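Local coordinates for protein probable acetyltransferases (Chromobacterium violaceum, PDB 3PZJ) that probably transfers an acetyl group from acetyl-CoA to an acceptor amine, possibly a protein N-terminus, as a member of the GNAT acetyltransferase family, at residues 108-113 and 142-147; 152-157 and 200-205. One frame throughout, in Å; residues are numbered along the deposited sequence. Where two conformers were deposited one is given.

Interaction 1 of 2, residues 108-113 and 142-147; sequences LGYRQM and FLLLKT
Leu144 and Tyr110 are the two residues with the most surface buried by the contact, and they meet in two ways: through a hydrogen bond at the rim of the phenol and through apolar packing against the ring. Tyr110 OH donates to the carbonyl oxygen Leu144 O at 2.7 Å. The C=O...donor angle of 120° and the donor's position in the carbonyl plane place the bond on a lone pair, while the oxygen itself lies at the edge of the ring and in its plane. The leucine side chain runs aslant to the ring. Its CD1 lies over one ring face, and Leu144 CD2 approaches Tyr110 CZ to 3.7 Å. CG of Tyr110 stands beside the backbone N, anti to the carbonyl carbon (chi1 -59°), a setting that sends the ring across the gap although its CB does not aim straight at the helix.

The gap is the one between the central mixed sheet and helix 135-150, the connecting helix of the beta-alpha-beta crossover from strand 119-127 to the parallel strand 155-161 in the GNAT fold. The short axes of 108-111 and 142-147 come within 9.6 Å, crossing at -33°. The methyl ends of Leu108 and Leu144 meet head-on, CD1 to CD1 at 3.6 Å. Leu144 CD1 also packs 3.7 Å from Gly109 CA, against the backbone between Leu108 and Tyr110. Leu41 of strand 39-43 and Ile34 of strand 34-35 touch Leu144 as well.

One helical turn on, Thr147 CB lies 3.4 Å from Tyr110 OH, its side chain crossing the phenol at about a right angle. Thr147 OG1 bonds back to Leu143 O at 2.7 Å, on the opposite face of that carbonyl from Thr147 N; this satisfies the buried hydroxyl and holds chi1 so that the methyl CG2 of Thr147 also faces Tyr110 OH, 3.6 Å away.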
ATOM      1  N   LEU A 108     -16.089  11.673   0.091  1.00 23.80           N
ATOM      2  CA  LEU A 108     -15.405  10.393   0.115  1.00 22.56           C
ATOM      3  C   LEU A 108     -14.832  10.067  -1.256  1.00 21.35           C
ATOM      4  O   LEU A 108     -15.060  10.751  -2.163  1.00 21.70           O
ATOM      5  CB  LEU A 108     -16.324   9.282   0.590  1.00 22.87           C
ATOM      6  CG  LEU A 108     -17.206   8.623  -0.418  1.00 28.72           C
ATOM      7  CD1 LEU A 108     -17.733   7.312   0.100  1.00 27.14           C
ATOM      8  CD2 LEU A 108     -18.267   9.505  -0.854  1.00 29.74           C
ATOM      9  N   GLY A 109     -14.029   9.038  -1.361  1.00 20.54           N
ATOM     10  CA  GLY A 109     -13.480   8.672  -2.637  1.00 20.08           C
ATOM     11  C   GLY A 109     -12.613   7.443  -2.655  1.00 20.63           C
ATOM     12  O   GLY A 109     -12.744   6.629  -1.801  1.00 22.26           O
ATOM     13  N   TYR A 110     -11.744   7.351  -3.648  1.00 20.70           N
ATOM     14  CA  TYR A 110     -10.817   6.269  -3.797  1.00 20.73           C
ATOM     15  C   TYR A 110      -9.415   6.793  -3.487  1.00 21.02           C
ATOM     16  O   TYR A 110      -9.054   7.964  -3.778  1.00 21.62           O
ATOM     17  CB  TYR A 110     -10.862   5.784  -5.231  1.00 21.27           C
ATOM     18  CG  TYR A 110     -12.217   5.281  -5.742  1.00 19.81           C
ATOM     19  CD1 TYR A 110     -12.845   4.196  -5.163  1.00 23.29           C
ATOM     20  CD2 TYR A 110     -12.826   5.861  -6.866  1.00 23.84           C
ATOM     21  CE1 TYR A 110     -14.027   3.685  -5.697  1.00 22.00           C
ATOM     22  CE2 TYR A 110     -14.043   5.360  -7.378  1.00 22.81           C
ATOM     23  CZ  TYR A 110     -14.615   4.293  -6.770  1.00 21.05           C
ATOM     24  OH  TYR A 110     -15.751   3.795  -7.301  1.00 24.05           O
ATOM     25  N   ARG A 111      -8.589   5.919  -2.922  1.00 21.44           N
ATOM     26  CA  ARG A 111      -7.182   6.195  -2.877  1.00 21.31           C
ATOM     27  C   ARG A 111      -6.419   4.932  -3.113  1.00 21.77           C
ATOM     28  O   ARG A 111      -6.983   3.814  -3.207  1.00 20.65           O
ATOM     29  CB  ARG A 111      -6.775   6.795  -1.545  1.00 22.66           C
ATOM     30  CG  ARG A 111      -7.091   5.828  -0.369  1.00 20.57           C
ATOM     31  CD  ARG A 111      -6.922   6.560   1.028  1.00 30.80           C
ATOM     32  NE  ARG A 111      -5.601   7.131   1.147  1.00 36.02           N
ATOM     33  CZ  ARG A 111      -4.498   6.503   1.610  1.00 46.12           C
ATOM     34  NH1 ARG A 111      -4.528   5.250   2.060  1.00 47.06           N
ATOM     35  NH2 ARG A 111      -3.320   7.141   1.640  1.00 46.54           N
ATOM     36  N   GLN A 112      -5.134   5.113  -3.274  1.00 22.25           N
ATOM     37  CA  GLN A 112      -4.234   3.983  -3.582  1.00 23.04           C
ATOM     38  C   GLN A 112      -4.801   3.149  -4.777  1.00 22.02           C
ATOM     39  O   GLN A 112      -4.820   1.942  -4.702  1.00 22.17           O
ATOM     40  CB  GLN A 112      -4.015   3.093  -2.324  1.00 23.94           C
ATOM     41  CG  GLN A 112      -3.379   3.804  -1.152  1.00 30.08           C
ATOM     42  CD  GLN A 112      -1.975   4.202  -1.456  1.00 38.23           C
ATOM     43  OE1 GLN A 112      -1.673   5.384  -1.705  1.00 44.81           O
ATOM     44  NE2 GLN A 112      -1.114   3.250  -1.461  1.00 35.68           N
HETATM   45  N   MSE A 113      -5.298   3.807  -5.824  1.00 21.34           N
HETATM   46  CA  MSE A 113      -5.759   3.118  -7.021  0.50 23.07           C
HETATM   47  C   MSE A 113      -4.527   2.500  -7.720  1.00 24.28           C
HETATM   48  O   MSE A 113      -3.478   3.207  -7.969  1.00 25.29           O
HETATM   49  CB  MSE A 113      -6.466   4.091  -7.960  0.50 25.41           C
HETATM   50  CG  MSE A 113      -6.690   3.556  -9.353  0.50 26.51           C
HETATM   51 SE   MSE A 113      -7.577   4.895 -10.393  0.50 37.41          SE
HETATM   52  CE  MSE A 113      -9.138   5.298  -9.261  0.50 27.20           C
ATOM     53  N   PHE A 142     -22.068   2.271  -1.230  1.00 24.87           N
ATOM     54  CA  PHE A 142     -22.508   1.284  -2.230  1.00 24.20           C
ATOM     55  C   PHE A 142     -22.226   1.756  -3.649  1.00 23.59           C
ATOM     56  O   PHE A 142     -21.755   0.954  -4.451  1.00 23.07           O
ATOM     57  CB  PHE A 142     -23.997   1.117  -2.081  1.00 27.27           C
ATOM     58  CG  PHE A 142     -24.621   0.246  -3.104  1.00 32.56           C
ATOM     59  CD1 PHE A 142     -24.755  -1.091  -2.879  1.00 38.43           C
ATOM     60  CD2 PHE A 142     -25.215   0.803  -4.243  1.00 38.94           C
ATOM     61  CE1 PHE A 142     -25.402  -1.908  -3.819  1.00 38.56           C
ATOM     62  CE2 PHE A 142     -25.844   0.007  -5.164  1.00 40.55           C
ATOM     63  CZ  PHE A 142     -25.938  -1.349  -4.947  1.00 42.47           C
ATOM     64  N   LEU A 143     -22.441   3.034  -3.952  1.00 23.92           N
ATOM     65  CA  LEU A 143     -22.143   3.567  -5.324  1.00 24.06           C
ATOM     66  C   LEU A 143     -20.633   3.535  -5.694  1.00 24.07           C
ATOM     67  O   LEU A 143     -20.288   3.212  -6.854  1.00 23.24           O
ATOM     68  CB  LEU A 143     -22.685   4.951  -5.500  1.00 25.07           C
ATOM     69  CG  LEU A 143     -24.166   5.098  -5.596  1.00 26.13           C
ATOM     70  CD1 LEU A 143     -24.605   6.613  -5.468  1.00 29.94           C
ATOM     71  CD2 LEU A 143     -24.646   4.472  -6.930  1.00 30.49           C
ATOM     72  N   LEU A 144     -19.727   3.739  -4.703  1.00 23.42           N
ATOM     73  CA  LEU A 144     -18.313   3.588  -5.000  1.00 23.04           C
ATOM     74  C   LEU A 144     -17.944   2.157  -5.142  1.00 24.41           C
ATOM     75  O   LEU A 144     -17.102   1.852  -5.989  1.00 24.60           O
ATOM     76  CB  LEU A 144     -17.419   4.294  -4.000  1.00 24.80           C
ATOM     77  CG  LEU A 144     -17.414   5.824  -3.981  1.00 24.64           C
ATOM     78  CD1 LEU A 144     -16.306   6.296  -3.093  1.00 27.17           C
ATOM     79  CD2 LEU A 144     -17.306   6.490  -5.378  1.00 29.13           C
ATOM     80  N   LEU A 145     -18.560   1.244  -4.387  1.00 23.22           N
ATOM     81  CA  LEU A 145     -18.254  -0.189  -4.595  1.00 23.84           C
ATOM     82  C   LEU A 145     -18.723  -0.615  -6.007  1.00 23.70           C
ATOM     83  O   LEU A 145     -17.934  -1.188  -6.808  1.00 22.84           O
ATOM     84  CB  LEU A 145     -18.916  -1.004  -3.493  1.00 24.81           C
ATOM     85  CG  LEU A 145     -18.235  -0.870  -2.122  1.00 26.76           C
ATOM     86  CD1 LEU A 145     -19.189  -1.434  -1.044  1.00 22.96           C
ATOM     87  CD2 LEU A 145     -16.894  -1.638  -2.156  1.00 24.23           C
ATOM     88  N   LYS A 146     -19.994  -0.308  -6.307  1.00 22.60           N
ATOM     89  CA  LYS A 146     -20.576  -0.683  -7.586  1.00 26.47           C
ATOM     90  C   LYS A 146     -19.680  -0.189  -8.689  1.00 25.07           C
ATOM     91  O   LYS A 146     -19.332  -0.936  -9.601  1.00 25.18           O
ATOM     92  CB  LYS A 146     -21.958  -0.072  -7.736  1.00 28.01           C
ATOM     93  CG  LYS A 146     -22.712  -0.455  -9.037  1.00 31.36           C
ATOM     94  CD  LYS A 146     -23.940   0.453  -9.120  1.00 36.08           C
ATOM     95  CE  LYS A 146     -24.952  -0.042 -10.161  1.00 42.60           C
ATOM     96  NZ  LYS A 146     -26.329   0.314  -9.659  1.00 47.05           N
ATOM     97  N   THR A 147     -19.267   1.081  -8.572  1.00 23.81           N
ATOM     98  CA  THR A 147     -18.508   1.715  -9.600  1.00 25.44           C
ATOM     99  C   THR A 147     -17.144   1.073  -9.794  1.00 24.28           C
ATOM    100  O   THR A 147     -16.672   0.910 -10.933  1.00 24.85           O
ATOM    101  CB  THR A 147     -18.378   3.245  -9.360  1.00 24.78           C
ATOM    102  OG1 THR A 147     -19.688   3.885  -9.371  1.00 25.37           O
ATOM    103  CG2 THR A 147     -17.528   3.859 -10.433  1.00 28.31           C
TER

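Interaction 2 of 2, residues 152-157 and 200-205; sequences GYRRCE and MLDGEW
With CG wedged between its backbone N and carbonyl carbon (chi1 53°), Asp202 lays its carboxylate alongside Arg154, whose chain bends at chi3 (73°). The two chains extend in the same direction, with guanidinium and carboxylate planes 86° apart. Arg154 CG lies 3.8 Å from Asp202 OD2, but Arg154 NE stays 4.4 Å from that oxygen, too far for a salt bridge. Water 1 spans the interval: it accepts from Arg154 NE at 2.7 Å in the guanidinium plane and donates to Asp202 OD2 at 2.7 Å.

Adjoining this pair, strand 155-161, parallel to strand 119-127 on one flank, runs antiparallel to strand 191-201 on the other, joining the C-terminal strands to the GNAT sheet. Cys156 and Met200, a selenomethionine, form a hydrogen-bonded pair, with Cys156 N to Met200 O at 3.0 Å and Met200 N to Cys156 O at 2.9 Å; Arg155 and Leu201 make the non-hydrogen-bonded pair. Past it, Asp202 N, following the N-cap Leu201, bonds to Arg154 O at 3.0 Å from above the carbonyl plane.

Asn192 and Gln184 of the second subunit bond to Arg154 NH2 and Asp202 OD1. The water thus probably couples opposite charges that also serve the dimer interface.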
ATOM      1  N   GLY A 152     -13.817  -2.818 -13.271  1.00 27.25           N
ATOM      2  CA  GLY A 152     -12.924  -3.945 -13.348  1.00 26.94           C
ATOM      3  C   GLY A 152     -11.972  -4.171 -12.202  1.00 25.91           C
ATOM      4  O   GLY A 152     -11.037  -5.003 -12.303  1.00 24.13           O
ATOM      5  N   TYR A 153     -12.223  -3.474 -11.091  1.00 24.46           N
ATOM      6  CA  TYR A 153     -11.434  -3.724  -9.824  1.00 24.90           C
ATOM      7  C   TYR A 153     -11.786  -5.092  -9.271  1.00 23.91           C
ATOM      8  O   TYR A 153     -12.977  -5.557  -9.329  1.00 25.88           O
ATOM      9  CB  TYR A 153     -11.536  -2.545  -8.788  1.00 25.04           C
ATOM     10  CG  TYR A 153     -10.772  -1.351  -9.266  1.00 23.42           C
ATOM     11  CD1 TYR A 153      -9.404  -1.208  -8.987  1.00 20.82           C
ATOM     12  CD2 TYR A 153     -11.368  -0.440 -10.120  1.00 27.67           C
ATOM     13  CE1 TYR A 153      -8.686  -0.109  -9.473  1.00 23.29           C
ATOM     14  CE2 TYR A 153     -10.668   0.627 -10.686  1.00 25.76           C
ATOM     15  CZ  TYR A 153      -9.309   0.743 -10.400  1.00 27.62           C
ATOM     16  OH  TYR A 153      -8.685   1.798 -10.903  1.00 29.06           O
ATOM     17  N   ARG A 154     -10.773  -5.768  -8.762  1.00 21.92           N
ATOM     18  CA  ARG A 154     -10.887  -7.109  -8.128  1.00 22.53           C
ATOM     19  C   ARG A 154     -10.955  -7.067  -6.604  1.00 21.18           C
ATOM     20  O   ARG A 154     -11.456  -7.981  -5.988  1.00 21.64           O
ATOM     21  CB  ARG A 154      -9.658  -7.963  -8.508  1.00 23.34           C
ATOM     22  CG  ARG A 154      -9.575  -8.280  -9.946  1.00 26.91           C
ATOM     23  CD  ARG A 154      -8.403  -9.163 -10.276  1.00 24.46           C
ATOM     24  NE  ARG A 154      -8.645 -10.470  -9.817  1.00 24.93           N
ATOM     25  CZ  ARG A 154      -7.874 -11.183  -9.016  1.00 24.97           C
ATOM     26  NH1 ARG A 154      -6.801 -10.689  -8.468  1.00 26.02           N
ATOM     27  NH2 ARG A 154      -8.272 -12.419  -8.693  1.00 28.16           N
ATOM     28  N   ARG A 155     -10.466  -5.998  -6.007  1.00 19.86           N
ATOM     29  CA  ARG A 155     -10.317  -5.886  -4.576  1.00 21.46           C
ATOM     30  C   ARG A 155     -10.573  -4.400  -4.192  1.00 21.66           C
ATOM     31  O   ARG A 155      -9.927  -3.509  -4.773  1.00 22.51           O
ATOM     32  CB  ARG A 155      -8.859  -6.241  -4.226  1.00 21.25           C
ATOM     33  CG  ARG A 155      -8.481  -6.027  -2.750  1.00 20.51           C
ATOM     34  CD  ARG A 155      -6.974  -6.094  -2.519  1.00 22.97           C
ATOM     35  NE  ARG A 155      -6.602  -5.724  -1.168  1.00 21.68           N
ATOM     36  CZ  ARG A 155      -6.935  -6.416  -0.041  1.00 18.57           C
ATOM     37  NH1 ARG A 155      -7.533  -7.590  -0.064  1.00 20.07           N
ATOM     38  NH2 ARG A 155      -6.652  -5.907   1.125  1.00 22.37           N
ATOM     39  N   CYS A 156     -11.462  -4.148  -3.243  1.00 21.27           N
ATOM     40  CA  CYS A 156     -11.797  -2.864  -2.728  0.50 21.75           C
ATOM     41  C   CYS A 156     -11.413  -2.786  -1.218  1.00 22.45           C
ATOM     42  O   CYS A 156     -11.991  -3.637  -0.602  1.00 22.83           O
ATOM     43  CB  CYS A 156     -13.253  -2.443  -2.949  0.50 23.04           C
ATOM     44  SG  CYS A 156     -13.654  -1.989  -4.649  0.50 25.69           S
ATOM     45  N   GLU A 157     -10.478  -2.006  -0.719  1.00 20.67           N
ATOM     46  CA  GLU A 157     -10.128  -2.023   0.674  1.00 21.96           C
ATOM     47  C   GLU A 157     -10.916  -0.971   1.417  1.00 23.09           C
ATOM     48  O   GLU A 157     -11.370  -0.019   0.847  1.00 21.44           O
ATOM     49  CB  GLU A 157      -8.658  -1.704   0.877  1.00 22.18           C
ATOM     50  CG  GLU A 157      -7.791  -2.782   0.592  1.00 25.66           C
ATOM     51  CD  GLU A 157      -6.348  -2.484   0.881  1.00 25.11           C
ATOM     52  OE1 GLU A 157      -5.587  -3.393   0.725  1.00 30.20           O
ATOM     53  OE2 GLU A 157      -6.001  -1.386   1.243  1.00 25.96           O
HETATM   54  N   MSE A 200     -13.306  -6.155   0.169  1.00 21.51           N
HETATM   55  CA  MSE A 200     -14.425  -6.744  -0.552  1.00 20.33           C
HETATM   56  C   MSE A 200     -13.958  -7.119  -1.957  1.00 21.42           C
HETATM   57  O   MSE A 200     -13.524  -6.265  -2.731  1.00 21.64           O
HETATM   58  CB  MSE A 200     -15.596  -5.763  -0.624  1.00 22.77           C
HETATM   59  CG  MSE A 200     -16.356  -5.801  -1.940  1.00 26.16           C
HETATM   60 SE   MSE A 200     -18.291  -5.830  -1.690  0.80 35.66          SE
HETATM   61  CE  MSE A 200     -18.419  -7.362  -0.492  1.00 18.68           C
ATOM     62  N   LEU A 201     -14.048  -8.405  -2.273  1.00 22.52           N
ATOM     63  CA  LEU A 201     -13.549  -8.951  -3.487  1.00 22.01           C
ATOM     64  C   LEU A 201     -14.642  -8.918  -4.524  1.00 22.14           C
ATOM     65  O   LEU A 201     -15.847  -8.878  -4.193  1.00 22.82           O
ATOM     66  CB  LEU A 201     -13.136 -10.383  -3.265  1.00 22.98           C
ATOM     67  CG  LEU A 201     -12.074 -10.705  -2.225  1.00 21.05           C
ATOM     68  CD1 LEU A 201     -11.583 -12.124  -2.399  1.00 27.70           C
ATOM     69  CD2 LEU A 201     -10.871  -9.721  -2.386  1.00 19.36           C
ATOM     70  N   ASP A 202     -14.240  -9.002  -5.788  1.00 23.67           N
ATOM     71  CA  ASP A 202     -15.197  -8.971  -6.863  1.00 25.97           C
ATOM     72  C   ASP A 202     -16.222 -10.105  -6.732  1.00 28.50           C
ATOM     73  O   ASP A 202     -17.390  -9.909  -7.009  1.00 28.74           O
ATOM     74  CB  ASP A 202     -14.545  -8.918  -8.260  1.00 25.79           C
ATOM     75  CG  ASP A 202     -13.516 -10.003  -8.559  1.00 28.31           C
ATOM     76  OD1 ASP A 202     -13.201 -10.820  -7.706  1.00 27.28           O
ATOM     77  OD2 ASP A 202     -12.991 -10.004  -9.720  1.00 32.28           O
ATOM     78  N   GLY A 203     -15.788 -11.290  -6.376  1.00 29.17           N
ATOM     79  CA  GLY A 203     -16.722 -12.391  -6.232  1.00 31.33           C
ATOM     80  C   GLY A 203     -17.673 -12.241  -5.076  1.00 31.59           C
ATOM     81  O   GLY A 203     -18.777 -12.792  -5.131  1.00 31.78           O
ATOM     82  N   GLU A 204     -17.293 -11.479  -4.071  1.00 29.68           N
ATOM     83  CA  GLU A 204     -18.173 -11.231  -2.927  1.00 31.17           C
ATOM     84  C   GLU A 204     -19.254 -10.244  -3.283  1.00 30.83           C
ATOM     85  O   GLU A 204     -20.420 -10.402  -2.865  1.00 31.10           O
ATOM     86  CB  GLU A 204     -17.361 -10.724  -1.727  1.00 30.73           C
ATOM     87  CG  GLU A 204     -16.603 -11.816  -1.134  1.00 31.79           C
ATOM     88  CD  GLU A 204     -15.469 -11.372  -0.217  1.00 32.70           C
ATOM     89  OE1 GLU A 204     -15.075 -10.166  -0.069  1.00 24.98           O
ATOM     90  OE2 GLU A 204     -14.966 -12.305   0.376  1.00 35.77           O
ATOM     91  N   TRP A 205     -18.873  -9.289  -4.121  1.00 30.58           N
ATOM     92  CA  TRP A 205     -19.749  -8.244  -4.594  1.00 32.39           C
ATOM     93  C   TRP A 205     -20.841  -8.918  -5.377  1.00 36.04           C
ATOM     94  O   TRP A 205     -21.994  -8.626  -5.153  1.00 35.85           O
ATOM     95  CB  TRP A 205     -19.009  -7.234  -5.478  1.00 31.68           C
ATOM     96  CG  TRP A 205     -19.896  -6.244  -6.117  1.00 30.06           C
ATOM     97  CD1 TRP A 205     -20.228  -6.167  -7.414  1.00 34.37           C
ATOM     98  CD2 TRP A 205     -20.621  -5.177  -5.443  1.00 31.11           C
ATOM     99  NE1 TRP A 205     -21.118  -5.127  -7.612  1.00 32.74           N
ATOM    100  CE2 TRP A 205     -21.359  -4.501  -6.419  1.00 34.52           C
ATOM    101  CE3 TRP A 205     -20.724  -4.761  -4.110  1.00 34.67           C
ATOM    102  CZ2 TRP A 205     -22.189  -3.411  -6.114  1.00 35.32           C
ATOM    103  CZ3 TRP A 205     -21.570  -3.679  -3.805  1.00 34.20           C
ATOM    104  CH2 TRP A 205     -22.257  -3.016  -4.808  1.00 32.37           C
TER
HETATM  105  O   HOH W   1     -10.999 -11.688 -10.467  1.00 32.54           O

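How the interactions relate
Both contacts reach the same sheet: interaction 1 packs a helix on it, interaction 2 pairs two of its strands, and helix 135-150 leads along the chain toward strand 155-161. Both are buried. Interaction 1 lies near the chain centre and relies mainly on leucine and tyrosine; a single hydrogen bond crosses it. Interaction 2, about 11 Å away between centres, lies farther from the chain centre, combines backbone bonds with charged groups and a bridging water, and meets the second subunit. The two touch directly: Trp205 of 200-205 packs on the helix of interaction 1, with Trp205 CH2 3.5 Å from Phe142 CE1 and Trp205 CZ2 3.5 Å from Lys146 CA.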